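Local coordinates for Peptide/nickel transport system substrate-binding protein (Listeria monocytogenes serotype 1/2a, PDB 5KZT) that binds a peptide, which as an OppA-type solute-binding protein it probably delivers to a membrane transporter for uptake, at residues S27-S30 with T31-D34; A51-K54 with D55-A59; K68-D71 with D72-Y76; A182-S185 with D186-L189; P427-Q430 with D431-F435. One frame throughout, in Å; residues are numbered along the deposited sequence.

Contact 1 (S27-S30 with T31-D34)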
loop_
_atom_site.group_PDB
_atom_site.type_symbol
_atom_site.label_atom_id
_atom_site.label_comp_id
_atom_site.label_asym_id
_atom_site.label_seq_id
_atom_site.Cartn_x
_atom_site.Cartn_y
_atom_site.Cartn_z
ATOM N N SER A 27 -7.281 6.417 6.925
ATOM C CA SER A 27 -6.664 6.464 8.254
ATOM C C SER A 27 -5.448 7.346 8.201
ATOM O O SER A 27 -4.702 7.302 7.229
ATOM C CB SER A 27 -6.228 5.064 8.697
ATOM O OG SER A 27 -5.485 5.096 9.906
ATOM N N ALA A 28 -5.234 8.123 9.261
ATOM C CA ALA A 28 -3.978 8.831 9.423
ATOM C C ALA A 28 -3.296 8.444 10.730
ATOM O O ALA A 28 -2.477 9.192 11.242
ATOM C CB ALA A 28 -4.204 10.329 9.355
ATOM N N ASP A 29 -3.627 7.271 11.254
ATOM C CA ASP A 29 -2.965 6.723 12.432
ATOM C C ASP A 29 -1.755 5.961 11.912
ATOM O O ASP A 29 -1.926 4.970 11.216
ATOM C CB ASP A 29 -3.959 5.805 13.177
ATOM C CG ASP A 29 -3.386 5.221 14.482
ATOM O OD1 ASP A 29 -2.222 4.778 14.459
ATOM O OD2 ASP A 29 -4.116 5.179 15.514
ATOM N N SER A 30 -0.535 6.407 12.244
ATOM C CA SER A 30 0.668 5.796 11.662
ATOM C C SER A 30 0.827 4.309 12.017
ATOM O O SER A 30 1.461 3.575 11.269
ATOM C CB SER A 30 1.949 6.561 12.009
ATOM O OG SER A 30 2.143 6.667 13.405
ATOM N N THR A 31 0.249 3.873 13.136
ATOM C CA THR A 31 0.269 2.459 13.480
ATOM C C THR A 31 -0.729 1.635 12.671
ATOM O O THR A 31 -0.408 0.535 12.229
ATOM C CB THR A 31 -0.010 2.247 14.973
ATOM O OG1 THR A 31 0.891 3.046 15.744
ATOM C CG2 THR A 31 0.178 0.782 15.347
ATOM N N LYS A 32 -1.939 2.163 12.501
ATOM C CA LYS A 32 -3.058 1.399 11.973
ATOM C C LYS A 32 -3.239 1.545 10.461
ATOM O O LYS A 32 -3.788 0.633 9.829
ATOM C CB LYS A 32 -4.356 1.774 12.693
ATOM C CG LYS A 32 -4.359 1.485 14.177
ATOM C CD LYS A 32 -5.715 1.813 14.781
ATOM C CE LYS A 32 -5.681 1.616 16.271
ATOM N NZ LYS A 32 -6.962 2.017 16.887
ATOM N N ALA A 33 -2.816 2.678 9.890
ATOM C CA ALA A 33 -2.946 2.928 8.454
ATOM C C ALA A 33 -2.248 1.843 7.637
ATOM O O ALA A 33 -1.107 1.456 7.933
ATOM C CB ALA A 33 -2.382 4.295 8.076
ATOM N N ASP A 34 -2.947 1.352 6.619
ATOM C CA ASP A 34 -2.373 0.374 5.690
ATOM C C ASP A 34 -2.659 0.663 4.220
ATOM O O ASP A 34 -2.446 -0.199 3.371
ATOM C CB ASP A 34 -2.849 -1.045 6.041
ATOM C CG ASP A 34 -4.349 -1.238 5.890
ATOM O OD1 ASP A 34 -5.065 -0.409 5.273
ATOM O OD2 ASP A 34 -4.817 -2.283 6.410
HETATM O O HOH W 1 1.368 1.594 9.358
#
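Asp29 holds this bend together by presenting both its carboxylate and its carbonyl to the residues that follow. With CG anti to the backbone N (chi1 -177°), the side chain folds over the next turn of chain, and OD1 takes two amides: Thr31 N at 2.9 Å, met almost end-on to the C-O bond, and Lys32 N at 3.3 Å, which comes in from above the carboxylate plane. The backbone supplies the rest of the grip. Ala33 N makes a straight bond of 2.8 Å to Asp29 O, and Lys32 N adds a weak one to the same oxygen. The methyl of Ala33 sits close beside this carbonyl, with CB 3.2 Å from Asp29 O. The extended chain of Lys32 slants over the carboxylate, its CD 3.8 Å from Asp29 OD2, but NZ stays short of a salt bridge; the charge partner of OD2 is Arg103 of helix 94-105. Upstream, Ser27 OG packs 3.7 Å from Ala33 CB and also accepts from Asp29 N at 3.2 Å. Water 1 donates to both Ser30 O and Ala33 O. An ST turn at Ser27 thus leads into a turn closed by Asp29, in the loop from strand 16-21 to helix 36-45, and at its end Asp34 meets the bound peptide through backbone hydrogen bonds, placing the loop in the peptide-binding site.

Contact 2 (A51-K54 with D55-A59)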
loop_
_atom_site.group_PDB
_atom_site.type_symbol
_atom_site.label_atom_id
_atom_site.label_comp_id
_atom_site.label_asym_id
_atom_site.label_seq_id
_atom_site.Cartn_x
_atom_site.Cartn_y
_atom_site.Cartn_z
ATOM N N ALA A 51 14.510 7.437 6.388
ATOM C CA ALA A 51 13.587 7.853 5.363
ATOM C C ALA A 51 14.286 7.686 4.007
ATOM O O ALA A 51 15.497 7.913 3.911
ATOM C CB ALA A 51 13.166 9.297 5.613
ATOM N N LEU A 52 13.542 7.276 2.974
ATOM C CA LEU A 52 14.105 7.102 1.621
ATOM C C LEU A 52 14.659 8.410 1.085
ATOM O O LEU A 52 13.996 9.435 1.154
ATOM C CB LEU A 52 13.053 6.542 0.642
ATOM C CG LEU A 52 12.990 5.005 0.591
ATOM C CD1 LEU A 52 13.043 4.379 1.965
ATOM C CD2 LEU A 52 11.795 4.502 -0.211
ATOM N N ASP A 53 15.889 8.351 0.577
ATOM C CA ASP A 53 16.557 9.482 -0.037
ATOM C C ASP A 53 16.214 9.596 -1.532
ATOM O O ASP A 53 15.415 8.821 -2.068
ATOM C CB ASP A 53 18.083 9.416 0.206
ATOM C CG ASP A 53 18.788 8.316 -0.598
ATOM O OD1 ASP A 53 18.192 7.737 -1.529
ATOM O OD2 ASP A 53 19.965 8.038 -0.287
ATOM N N LYS A 54 16.828 10.568 -2.198
ATOM C CA LYS A 54 16.537 10.839 -3.600
ATOM C C LYS A 54 16.814 9.661 -4.544
ATOM O O LYS A 54 16.234 9.594 -5.616
ATOM C CB LYS A 54 17.307 12.081 -4.078
ATOM C CG LYS A 54 18.816 11.900 -4.172
ATOM C CD LYS A 54 19.427 13.066 -4.948
ATOM C CE LYS A 54 20.812 12.740 -5.460
ATOM N NZ LYS A 54 21.795 12.762 -4.354
ATOM N N ASP A 55 17.706 8.752 -4.160
ATOM C CA ASP A 55 17.962 7.537 -4.945
ATOM C C ASP A 55 17.162 6.300 -4.536
ATOM O O ASP A 55 17.425 5.209 -5.057
ATOM C CB ASP A 55 19.461 7.214 -4.922
ATOM C CG ASP A 55 20.279 8.261 -5.615
ATOM O OD1 ASP A 55 19.795 8.844 -6.621
ATOM O OD2 ASP A 55 21.415 8.497 -5.152
ATOM N N GLY A 56 16.191 6.459 -3.629
ATOM C CA GLY A 56 15.387 5.335 -3.156
ATOM C C GLY A 56 16.040 4.458 -2.106
ATOM O O GLY A 56 15.584 3.341 -1.864
ATOM N N ILE A 57 17.094 4.957 -1.467
ATOM C CA ILE A 57 17.792 4.211 -0.433
ATOM C C ILE A 57 17.424 4.769 0.936
ATOM O O ILE A 57 17.484 5.981 1.121
ATOM C CB ILE A 57 19.329 4.338 -0.596
ATOM C CG1 ILE A 57 19.773 3.884 -2.006
ATOM C CG2 ILE A 57 20.054 3.574 0.519
ATOM C CD1 ILE A 57 21.189 4.278 -2.370
ATOM N N PRO A 58 17.082 3.898 1.913
ATOM C CA PRO A 58 16.863 4.432 3.245
ATOM C C PRO A 58 18.108 5.103 3.788
ATOM O O PRO A 58 19.207 4.567 3.675
ATOM C CB PRO A 58 16.492 3.191 4.082
ATOM C CG PRO A 58 16.022 2.195 3.070
ATOM C CD PRO A 58 16.895 2.437 1.884
ATOM N N ALA A 59 17.917 6.293 4.335
ATOM C CA ALA A 59 18.987 7.094 4.916
ATOM C C ALA A 59 18.552 7.519 6.315
ATOM O O ALA A 59 17.358 7.716 6.581
ATOM C CB ALA A 59 19.252 8.307 4.050
#
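The backbone folds into a tight antiparallel hairpin: Ala51 and Ala59 form a hydrogen-bonded pair, Leu52 and Pro58 a non-hydrogen-bonded one, and a type I turn from Asp53 to Gly56 ends in a G1 bulge, with Gly56 at positive phi and Asp53 N bonded to Ile57 O at 2.9 Å. Gly56 N closes the turn on Asp53 O, also at 2.9 Å. Among the side chains, that of Asp53 does most of the work. Its chi1 of 72° sets CG between its own N and carbonyl carbon, which folds the carboxylate in over the loop. There OD1 receives Ile57 N at 3.0 Å from above the carboxylate plane, and Asp55 N more weakly. The carboxylate runs alongside the branched carbon of Ile57, OD1 lying 3.7 Å from CB. One face of the hairpin carries Leu52 and Pro58 side by side, with CD1 of the leucine 3.9 Å from CG of the ring; the other carries the methyls of Ala51 and Ala59. Lys54 and Asp55 lie next to each other at the tip, NZ and OD2 4.4 Å apart, too far for a salt bridge. On the shared face, Pro58 packs on Asn158 and Ser159 of helix 157-161 and Leu52 on the loop residues Ala162, Asn513 and Phe515, while the Leu52 carbonyl adds a bond to Gln511.

Contact 3 (K68-D71 with D72-Y76)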
loop_
_atom_site.group_PDB
_atom_site.type_symbol
_atom_site.label_atom_id
_atom_site.label_comp_id
_atom_site.label_asym_id
_atom_site.label_seq_id
_atom_site.Cartn_x
_atom_site.Cartn_y
_atom_site.Cartn_z
ATOM N N LYS A 68 25.467 1.232 15.372
ATOM C CA LYS A 68 26.403 0.162 15.664
ATOM C C LYS A 68 25.626 -1.145 15.500
ATOM O O LYS A 68 24.526 -1.288 16.051
ATOM C CB LYS A 68 26.952 0.314 17.087
ATOM C CG LYS A 68 27.715 -0.891 17.601
ATOM C CD LYS A 68 28.490 -0.574 18.869
ATOM C CE LYS A 68 27.601 -0.441 20.098
ATOM N NZ LYS A 68 28.395 0.026 21.275
ATOM N N ILE A 69 26.181 -2.090 14.748
ATOM C CA ILE A 69 25.504 -3.366 14.496
ATOM C C ILE A 69 26.383 -4.554 14.931
ATOM O O ILE A 69 27.566 -4.610 14.603
ATOM C CB ILE A 69 25.140 -3.498 13.005
ATOM C CG1 ILE A 69 24.321 -2.280 12.549
ATOM C CG2 ILE A 69 24.406 -4.812 12.769
ATOM C CD1 ILE A 69 24.040 -2.191 11.059
ATOM N N SER A 70 25.800 -5.521 15.640
ATOM C CA SER A 70 26.553 -6.706 16.081
ATOM C C SER A 70 27.063 -7.528 14.899
ATOM O O SER A 70 26.538 -7.432 13.797
ATOM C CB SER A 70 25.694 -7.599 16.989
ATOM O OG SER A 70 24.499 -7.987 16.335
ATOM N N ASP A 71 28.090 -8.330 15.153
ATOM C CA ASP A 71 28.691 -9.227 14.146
ATOM C C ASP A 71 27.677 -10.127 13.432
ATOM O O ASP A 71 27.706 -10.245 12.198
ATOM C CB ASP A 71 29.763 -10.099 14.804
ATOM C CG ASP A 71 31.013 -9.311 15.198
ATOM O OD1 ASP A 71 31.122 -8.114 14.862
ATOM O OD2 ASP A 71 31.892 -9.885 15.858
ATOM N N ASP A 72 26.759 -10.729 14.201
ATOM C CA ASP A 72 25.698 -11.568 13.613
ATOM C C ASP A 72 24.523 -10.770 12.982
ATOM O O ASP A 72 23.572 -11.376 12.483
ATOM C CB ASP A 72 25.195 -12.620 14.624
ATOM C CG ASP A 72 24.292 -12.039 15.743
ATOM O OD1 ASP A 72 23.926 -10.833 15.743
ATOM O OD2 ASP A 72 23.927 -12.831 16.644
ATOM N N LYS A 73 24.580 -9.436 13.034
ATOM C CA LYS A 73 23.595 -8.551 12.362
ATOM C C LYS A 73 22.169 -8.666 12.904
ATOM O O LYS A 73 21.191 -8.498 12.170
ATOM C CB LYS A 73 23.659 -8.748 10.841
ATOM C CG LYS A 73 25.041 -8.358 10.291
ATOM C CD LYS A 73 25.605 -9.342 9.271
ATOM C CE LYS A 73 25.362 -8.911 7.836
ATOM N NZ LYS A 73 23.907 -8.866 7.521
ATOM N N THR A 74 22.067 -8.910 14.205
ATOM C CA THR A 74 20.773 -8.954 14.882
ATOM C C THR A 74 20.565 -7.917 15.947
ATOM O O THR A 74 19.439 -7.752 16.388
ATOM C CB THR A 74 20.496 -10.336 15.506
ATOM O OG1 THR A 74 21.360 -10.569 16.633
ATOM C CG2 THR A 74 20.684 -11.428 14.444
ATOM N N VAL A 75 21.612 -7.219 16.389
ATOM C CA VAL A 75 21.456 -6.232 17.434
ATOM C C VAL A 75 21.953 -4.891 16.908
ATOM O O VAL A 75 23.128 -4.759 16.506
ATOM C CB VAL A 75 22.160 -6.640 18.743
ATOM C CG1 VAL A 75 21.970 -5.575 19.806
ATOM C CG2 VAL A 75 21.598 -7.957 19.253
ATOM N N TYR A 76 21.030 -3.921 16.904
ATOM C CA TYR A 76 21.261 -2.584 16.383
ATOM C C TYR A 76 21.203 -1.581 17.535
ATOM O O TYR A 76 20.175 -1.453 18.207
ATOM C CB TYR A 76 20.191 -2.241 15.328
ATOM C CG TYR A 76 20.360 -2.936 13.974
ATOM C CD1 TYR A 76 20.259 -4.318 13.852
ATOM C CD2 TYR A 76 20.591 -2.203 12.813
ATOM C CE1 TYR A 76 20.403 -4.946 12.625
ATOM C CE2 TYR A 76 20.741 -2.828 11.582
ATOM C CZ TYR A 76 20.646 -4.202 11.504
ATOM O OH TYR A 76 20.787 -4.851 10.307
#
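Lys68 meets the returning strand through its backbone, its carbonyl O receiving a CA-H...O contact from Tyr76 CA. Next comes Ile69, paired with Tyr76 in the non-hydrogen-bonded manner, so that both side chains leave the same face of the sheet and run side by side. With CG1 anti to the carbonyl carbon (chi1 -54°), the ethyl arm lies over the tyrosine ring: CG1 is 4.0 Å from the ring centroid in a CH-pi contact, displaced toward the rim, and CD1 presses to 3.4 Å from CE2. The other branch, CG2, touches Lys73 CA at 3.8 Å and also lies near the tyrosine ring. Ser70 then opens the turn. Its N bonds to Val75 O at 2.9 Å, and its O receives Lys73 N, closing a type I turn. Its hydroxyl points across the loop, both giving and taking: OG donates to Asp72 OD1 at 3.0 Å and accepts from Val75 N at the same distance. Asp71 stands at the tip, its carbonyl O lying along the carbon chain of Lys73. Beyond it, Asp72 OD1 is a hub for three donors, since Thr74 OG1 reaches it on the syn side at 2.7 Å and Ser70 OG on the anti side, both tilted some 30° or more out of the carboxylate plane, while Thr74 N comes from above it. Lys73 takes positive phi to make the corner. This is a beta hairpin with a four-residue loop pinned inside by an Asx turn; strand 68-69 edges the four-stranded antiparallel sheet, and strand 75-79 joins it to strand 145-149.

Contact 4 (A182-S185 with D186-L189)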
loop_
_atom_site.group_PDB
_atom_site.type_symbol
_atom_site.label_atom_id
_atom_site.label_comp_id
_atom_site.label_asym_id
_atom_site.label_seq_id
_atom_site.Cartn_x
_atom_site.Cartn_y
_atom_site.Cartn_z
ATOM N N ALA A 182 -5.995 10.670 16.147
ATOM C CA ALA A 182 -5.841 10.681 14.675
ATOM C C ALA A 182 -7.144 10.675 13.860
ATOM O O ALA A 182 -7.141 10.364 12.671
ATOM C CB ALA A 182 -4.914 9.557 14.226
ATOM N N GLN A 183 -8.254 11.058 14.470
ATOM C CA GLN A 183 -9.527 11.094 13.747
ATOM C C GLN A 183 -9.685 12.386 12.968
ATOM O O GLN A 183 -10.588 12.498 12.156
ATOM C CB GLN A 183 -10.690 10.881 14.708
ATOM C CG GLN A 183 -10.706 9.493 15.356
ATOM C CD GLN A 183 -10.931 8.339 14.385
ATOM O OE1 GLN A 183 -10.512 7.219 14.641
ATOM N NE2 GLN A 183 -11.624 8.595 13.288
ATOM N N ASN A 184 -8.826 13.360 13.247
ATOM C CA ASN A 184 -8.769 14.616 12.514
ATOM C C ASN A 184 -7.388 15.236 12.759
ATOM O O ASN A 184 -6.624 14.730 13.585
ATOM C CB ASN A 184 -9.919 15.546 12.953
ATOM C CG ASN A 184 -9.934 15.799 14.450
ATOM O OD1 ASN A 184 -8.941 16.214 15.025
ATOM N ND2 ASN A 184 -11.059 15.527 15.091
ATOM N N SER A 185 -7.055 16.322 12.071
ATOM C CA SER A 185 -5.716 16.911 12.198
ATOM C C SER A 185 -5.450 17.582 13.552
ATOM O O SER A 185 -4.288 17.699 13.944
ATOM C CB SER A 185 -5.413 17.876 11.046
ATOM O OG SER A 185 -6.445 18.796 10.851
ATOM N N ASP A 186 -6.501 18.004 14.260
ATOM C CA ASP A 186 -6.355 18.464 15.661
ATOM C C ASP A 186 -5.951 17.365 16.627
ATOM O O ASP A 186 -5.454 17.669 17.716
ATOM C CB ASP A 186 -7.648 19.066 16.208
ATOM C CG ASP A 186 -8.001 20.374 15.572
ATOM O OD1 ASP A 186 -7.107 21.074 15.053
ATOM O OD2 ASP A 186 -9.202 20.707 15.618
ATOM N N ASN A 187 -6.212 16.111 16.265
ATOM C CA ASN A 187 -5.893 14.956 17.109
ATOM C C ASN A 187 -4.671 14.150 16.648
ATOM O O ASN A 187 -4.565 12.959 16.921
ATOM C CB ASN A 187 -7.134 14.069 17.231
ATOM C CG ASN A 187 -8.210 14.716 18.073
ATOM O OD1 ASN A 187 -8.383 15.935 18.055
ATOM N ND2 ASN A 187 -8.915 13.914 18.843
ATOM N N MET A 188 -3.748 14.834 15.979
ATOM C CA MET A 188 -2.464 14.295 15.587
ATOM C C MET A 188 -1.347 15.204 16.092
ATOM O O MET A 188 -1.549 16.415 16.252
ATOM C CB MET A 188 -2.369 14.232 14.057
ATOM C CG MET A 188 -3.445 13.413 13.368
ATOM S SD MET A 188 -3.428 13.620 11.572
ATOM C CE MET A 188 -1.869 12.791 11.243
ATOM N N LEU A 189 -0.184 14.606 16.348
ATOM C CA LEU A 189 1.082 15.322 16.569
ATOM C C LEU A 189 2.092 14.998 15.471
ATOM O O LEU A 189 2.138 13.883 14.959
ATOM C CB LEU A 189 1.728 14.953 17.909
ATOM C CG LEU A 189 1.428 15.677 19.213
ATOM C CD1 LEU A 189 2.447 15.240 20.266
ATOM C CD2 LEU A 189 1.397 17.197 19.065
HETATM O O HOH W 2 -5.634 20.691 12.664
HETATM O O HOH W 3 -2.405 19.376 15.454
#
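Asn184 folds its amide back over Asp186 and Asn187: chi1 of 56° and chi2 of 54° bring OD1 above the start of the turn, while Asn187, with CG anti to its carbonyl carbon (chi1 -70°), brings its own amide across that of Asn184. OD1 of Asn184 accepts from Asn187 N at 3.0 Å, but the bond is bent and weak. The firmer link is backbone to backbone, Asn187 N to Asn184 O, also 3.0 Å. The two amide groups cross with their planes 78° apart and bring their oxygens, Asn184 OD1 and Asn187 OD1, to 3.1 Å, two acceptors with no hydrogen bond between them; ND2 of Asn187 turns instead to Lys180 O, weakly. Met188 packs against the loop: its CG lies 3.4 Å from Asn184 O and 4.2 Å from Ala182 CB, the chain bends at chi3, and the side chain touches Ala28 and Leu196. Ser185 OG, bonded to Trp199 O, also shares water 2 with Asp186 OD1, 2.8 Å from that oxygen; the backbone of Ser185 bonds with Trp199 as well, and its side chain touches Leu196 of strand 194-197. Together these make a compact loop between helix 171-177 and strand 194-197, shut by the i to i+3 backbone bond from Asn187 to Asn184 and tied at its base, where Ala182 N donates to Asn187 O at 2.8 Å.

Contact 5 (P427-Q430 with D431-F435)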
loop_
_atom_site.group_PDB
_atom_site.type_symbol
_atom_site.label_atom_id
_atom_site.label_comp_id
_atom_site.label_asym_id
_atom_site.label_seq_id
_atom_site.Cartn_x
_atom_site.Cartn_y
_atom_site.Cartn_z
ATOM N N PRO A 427 4.448 -2.198 -3.016
ATOM C CA PRO A 427 5.446 -2.783 -2.127
ATOM C C PRO A 427 5.843 -1.858 -0.985
ATOM O O PRO A 427 5.937 -0.656 -1.186
ATOM C CB PRO A 427 6.625 -3.029 -3.054
ATOM C CG PRO A 427 6.498 -1.949 -4.086
ATOM C CD PRO A 427 5.030 -1.780 -4.305
ATOM N N ASP A 428 6.114 -2.435 0.180
ATOM C CA ASP A 428 6.616 -1.678 1.342
ATOM C C ASP A 428 8.129 -1.782 1.525
ATOM O O ASP A 428 8.687 -1.036 2.318
ATOM C CB ASP A 428 5.908 -2.156 2.607
ATOM C CG ASP A 428 4.402 -2.070 2.484
ATOM O OD1 ASP A 428 3.913 -1.147 1.804
ATOM O OD2 ASP A 428 3.702 -2.945 3.017
ATOM N N TYR A 429 8.759 -2.700 0.784
ATOM C CA TYR A 429 10.201 -2.869 0.738
ATOM C C TYR A 429 10.518 -3.762 -0.458
ATOM O O TYR A 429 9.609 -4.382 -1.009
ATOM C CB TYR A 429 10.731 -3.491 2.035
ATOM C CG TYR A 429 10.065 -4.792 2.427
ATOM C CD1 TYR A 429 8.898 -4.806 3.198
ATOM C CD2 TYR A 429 10.648 -6.013 2.089
ATOM C CE1 TYR A 429 8.295 -6.003 3.576
ATOM C CE2 TYR A 429 10.066 -7.204 2.466
ATOM C CZ TYR A 429 8.882 -7.199 3.194
ATOM O OH TYR A 429 8.344 -8.410 3.537
ATOM N N GLN A 430 11.795 -3.857 -0.810
ATOM C CA GLN A 430 12.204 -4.456 -2.075
ATOM C C GLN A 430 12.593 -5.932 -1.949
ATOM O O GLN A 430 13.756 -6.286 -1.914
ATOM C CB GLN A 430 13.315 -3.613 -2.726
ATOM C CG GLN A 430 13.469 -3.903 -4.209
ATOM C CD GLN A 430 14.633 -3.171 -4.829
ATOM O OE1 GLN A 430 14.862 -1.986 -4.526
ATOM N NE2 GLN A 430 15.397 -3.873 -5.716
ATOM N N ASP A 431 11.577 -6.776 -1.889
ATOM C CA ASP A 431 11.739 -8.219 -1.752
ATOM C C ASP A 431 10.369 -8.815 -2.099
ATOM O O ASP A 431 9.350 -8.168 -1.846
ATOM C CB ASP A 431 12.134 -8.547 -0.301
ATOM C CG ASP A 431 12.358 -10.033 -0.058
ATOM O OD1 ASP A 431 13.495 -10.503 -0.233
ATOM O OD2 ASP A 431 11.404 -10.737 0.314
ATOM N N PRO A 432 10.318 -10.038 -2.682
ATOM C CA PRO A 432 9.016 -10.607 -3.037
ATOM C C PRO A 432 8.037 -10.810 -1.874
ATOM O O PRO A 432 6.823 -10.789 -2.081
ATOM C CB PRO A 432 9.388 -11.966 -3.646
ATOM C CG PRO A 432 10.778 -11.795 -4.138
ATOM C CD PRO A 432 11.426 -10.921 -3.110
ATOM N N SER A 433 8.570 -10.993 -0.669
ATOM C CA SER A 433 7.754 -11.216 0.524
ATOM C C SER A 433 6.759 -10.106 0.821
ATOM O O SER A 433 5.703 -10.382 1.393
ATOM C CB SER A 433 8.634 -11.481 1.753
ATOM O OG SER A 433 9.428 -10.351 2.089
ATOM N N THR A 434 7.059 -8.862 0.446
ATOM C CA THR A 434 6.079 -7.795 0.628
ATOM C C THR A 434 4.728 -8.141 -0.033
ATOM O O THR A 434 3.671 -7.829 0.518
ATOM C CB THR A 434 6.593 -6.406 0.189
ATOM O OG1 THR A 434 5.654 -5.397 0.617
ATOM C CG2 THR A 434 6.826 -6.314 -1.325
ATOM N N PHE A 435 4.765 -8.833 -1.174
ATOM C CA PHE A 435 3.552 -9.327 -1.843
ATOM C C PHE A 435 3.098 -10.702 -1.334
ATOM O O PHE A 435 1.912 -10.916 -1.028
ATOM C CB PHE A 435 3.789 -9.413 -3.358
ATOM C CG PHE A 435 3.963 -8.062 -4.023
ATOM C CD1 PHE A 435 2.863 -7.375 -4.512
ATOM C CD2 PHE A 435 5.225 -7.487 -4.158
ATOM C CE1 PHE A 435 3.022 -6.129 -5.106
ATOM C CE2 PHE A 435 5.383 -6.240 -4.733
ATOM C CZ PHE A 435 4.270 -5.562 -5.206
HETATM O O HOH W 4 4.925 -5.392 3.218
HETATM O O HOH W 5 5.853 -8.810 4.512
#
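A capped helix start is the motif here: Asp431, just ahead of helix 433-436, accepts from Ser433 at the helix's first turn, and the preceding loop folds back over it. With CG anti to the backbone N (chi1 -179°), the Asp431 carboxylate lies so that OD2 takes Ser433 N at 3.0 Å and Ser433 OG at 2.7 Å, the two donors arriving from opposite faces of its plane. Tyr429 OH lies 2.7 Å from Ser433 OG, which sits at the ring's edge in its plane, and probably donates to it, though water 5 is within reach. Over one face of that ring sits Thr434, whose CB is 3.9 Å from the ring centroid, a CH-pi contact. The same threonine uses OG1 to receive Asp428 N at 3.0 Å in a nearly straight bond, while its methyl CG2 packs 3.7 Å from Pro427 CB. Pro427 and Phe435 lie side by side, CB 3.8 Å from CE2. Water 4 bridges Thr434 OG1 and Asp428 OD2, which is held besides by Tyr113, and Asp428 OD1 bonds to the peptide backbone. Thr434 thus ties the peptide-contacting loop to the helix through its hydroxyl, its methyl and its CH over the ring. The Asp431 charge, gripped by two donors and in a salt bridge with Arg473, is probably well stabilised, while Thr434 and the stacked Tyr156 probably hold the Tyr429 ring plane.

Contacts 1 and 5 both reach the bound peptide, Asp34 through its backbone and Asp428 through its carboxylate; their centres are about 19 Å apart and their nearest atoms about 7 Å, with no direct touch. Contact 4 adjoins contact 1, centres about 12 Å apart, and the two touch where Met188 CE and Ala182 CB pack on Ala28 O and where that same CB meets Asp29 CA. Contact 2 is near contact 5, with nearest atoms about 6 Å apart, and both pack on helix 157-161. Contact 3 lies at the periphery, its centre about 29 Å from that of the chain; its nearest atoms are about 13 Å from contact 5 and 20 Å from contact 1.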